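Local coordinates for protein zinc chaperone AztD (Citrobacter koseri, PDB 6N01) that serves as a periplasmic zinc chaperone that binds zinc ions and passes one directly to the solute-binding protein AztC of the AztABCD transport system, at residues Gly222-Leu227 and Gln269-Asn274. Numbering follows the deposited sequence.
Sequences GDTFAL and QYFIGN
Two neighbouring blades of the beta-propeller meet here, the second strand of one against the second strand of the next, with Ala226 seated on the ring of Phe271 and Asp223 tied to Gln269 at the entry to the strands. The short axes of 224-227 and 271-274 run nearly parallel but lie 9.5 Å apart, so side chains rather than backbone bonds fill the space between the blades. The Phe271 ring reaches across it to touch Ala226 and Thr224. With CG anti to the carbonyl carbon (chi1 -55°), the ring turns one face to the Ala226 methyl: CB stands 3.6 Å from the Phe271 ring centroid, only 9° off the normal, a well-centred CH-pi contact. The end of the same ring points at the backbone of the other blade, where Thr224 O sits at the edge, in the ring plane, 3.7 Å from Phe271 CZ. Thr224 CG2 adds a looser apolar touch on Phe271 CZ at 4.0 Å.

At the start of the strands, the extended Gln269 side chain brings NE2 to Asp223 OD1 at 2.8 Å. The bond is bent (133° at the hydrogen); NE2 comes from the anti side but tilted out of the carboxylate plane. Thr224 OG1 donates to Asp223 OD1 (2.7 Å) from above the other face, so two donors grip OD1 and should restrict its rotation. Gln269 NE2 also bonds Ser221 O, so one amide nitrogen spans the Gly222-Asp223 hairpin turn, whose angles fit type II'.

Each strand is paired inside its own antiparallel blade: 224-228 lies between 218-221 and 232-237, and 271-274 between 262-264 and 279-283. Leu235 touches both Ala226 and Phe271, while Phe225 points away from the blade of Phe271, onto Ser218 of its own blade and Tyr175 of the preceding one.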
# COMPACT_ATOMS: atom_id res chain seq x y z
N GLY A 222 -5.71 -11.29 -0.04
CA GLY A 222 -5.68 -12.73 0.24
C GLY A 222 -4.55 -13.41 -0.55
O GLY A 222 -3.45 -12.89 -0.63
N ASP A 223 -4.85 -14.54 -1.18
CA ASP A 223 -3.83 -15.30 -1.91
C ASP A 223 -3.64 -14.82 -3.33
O ASP A 223 -3.01 -15.53 -4.14
CB ASP A 223 -4.20 -16.79 -1.95
CG ASP A 223 -5.27 -17.06 -2.97
OD1 ASP A 223 -5.98 -16.07 -3.36
OD2 ASP A 223 -5.39 -18.22 -3.39
N THR A 224 -4.23 -13.67 -3.69
CA THR A 224 -4.22 -13.17 -5.06
C THR A 224 -3.55 -11.81 -5.09
O THR A 224 -3.81 -10.95 -4.25
CB THR A 224 -5.66 -13.14 -5.60
OG1 THR A 224 -6.20 -14.47 -5.54
CG2 THR A 224 -5.75 -12.65 -7.05
N PHE A 225 -2.68 -11.63 -6.04
CA PHE A 225 -2.00 -10.37 -6.23
C PHE A 225 -2.34 -9.85 -7.60
O PHE A 225 -2.44 -10.62 -8.56
CB PHE A 225 -0.50 -10.52 -6.05
CG PHE A 225 0.21 -9.23 -5.73
CD1 PHE A 225 0.61 -8.37 -6.74
CD2 PHE A 225 0.41 -8.85 -4.41
CE1 PHE A 225 1.23 -7.23 -6.45
CE2 PHE A 225 1.06 -7.67 -4.11
CZ PHE A 225 1.45 -6.85 -5.12
N ALA A 226 -2.56 -8.54 -7.69
CA ALA A 226 -2.98 -7.90 -8.94
C ALA A 226 -2.01 -6.81 -9.39
O ALA A 226 -1.54 -6.01 -8.58
CB ALA A 226 -4.38 -7.30 -8.78
N LEU A 227 -1.73 -6.79 -10.69
CA LEU A 227 -1.01 -5.70 -11.35
C LEU A 227 -1.93 -5.16 -12.43
O LEU A 227 -2.49 -5.93 -13.20
CB LEU A 227 0.29 -6.19 -11.96
CG LEU A 227 1.29 -6.98 -11.08
CD1 LEU A 227 2.42 -7.51 -11.96
CD2 LEU A 227 1.88 -6.12 -9.97
N GLN A 269 -11.94 -10.85 -0.41
CA GLN A 269 -10.99 -10.79 -1.51
C GLN A 269 -11.54 -9.92 -2.65
O GLN A 269 -12.53 -10.28 -3.29
CB GLN A 269 -10.70 -12.24 -1.89
CG GLN A 269 -9.48 -12.48 -2.60
CD GLN A 269 -9.04 -13.96 -2.39
OE1 GLN A 269 -9.86 -14.88 -2.22
NE2 GLN A 269 -7.78 -14.16 -2.46
N TYR A 270 -10.90 -8.76 -2.91
CA TYR A 270 -11.26 -7.86 -4.02
C TYR A 270 -10.17 -6.80 -4.20
O TYR A 270 -9.30 -6.62 -3.35
CB TYR A 270 -12.63 -7.19 -3.79
CG TYR A 270 -12.63 -6.24 -2.63
CD1 TYR A 270 -12.26 -4.92 -2.80
CD2 TYR A 270 -12.95 -6.66 -1.37
CE1 TYR A 270 -12.22 -4.04 -1.76
CE2 TYR A 270 -12.91 -5.79 -0.30
CZ TYR A 270 -12.54 -4.47 -0.51
OH TYR A 270 -12.48 -3.55 0.51
N PHE A 271 -10.23 -6.08 -5.32
CA PHE A 271 -9.37 -4.95 -5.57
C PHE A 271 -10.21 -3.71 -5.88
O PHE A 271 -11.32 -3.80 -6.43
CB PHE A 271 -8.42 -5.26 -6.72
CG PHE A 271 -7.64 -6.49 -6.48
CD1 PHE A 271 -6.64 -6.49 -5.57
CD2 PHE A 271 -7.94 -7.65 -7.14
CE1 PHE A 271 -5.93 -7.67 -5.30
CE2 PHE A 271 -7.22 -8.81 -6.88
CZ PHE A 271 -6.24 -8.80 -5.98
N ILE A 272 -9.69 -2.57 -5.49
CA ILE A 272 -10.25 -1.28 -5.88
C ILE A 272 -9.18 -0.56 -6.66
O ILE A 272 -8.01 -0.55 -6.25
CB ILE A 272 -10.73 -0.43 -4.69
CG1 ILE A 272 -11.90 -1.14 -4.01
CG2 ILE A 272 -11.22 0.95 -5.17
CD1 ILE A 272 -12.52 -0.45 -2.81
N GLY A 273 -9.54 -0.07 -7.85
CA GLY A 273 -8.63 0.72 -8.64
C GLY A 273 -9.26 2.05 -9.01
O GLY A 273 -10.48 2.21 -9.02
N ASN A 274 -8.41 3.00 -9.34
CA ASN A 274 -8.90 4.18 -10.04
C ASN A 274 -9.31 3.75 -11.44
O ASN A 274 -8.94 2.67 -11.91
CB ASN A 274 -7.84 5.28 -10.08
CG ASN A 274 -6.61 4.86 -10.82
OD1 ASN A 274 -6.34 3.66 -11.00
ND2 ASN A 274 -5.84 5.83 -11.26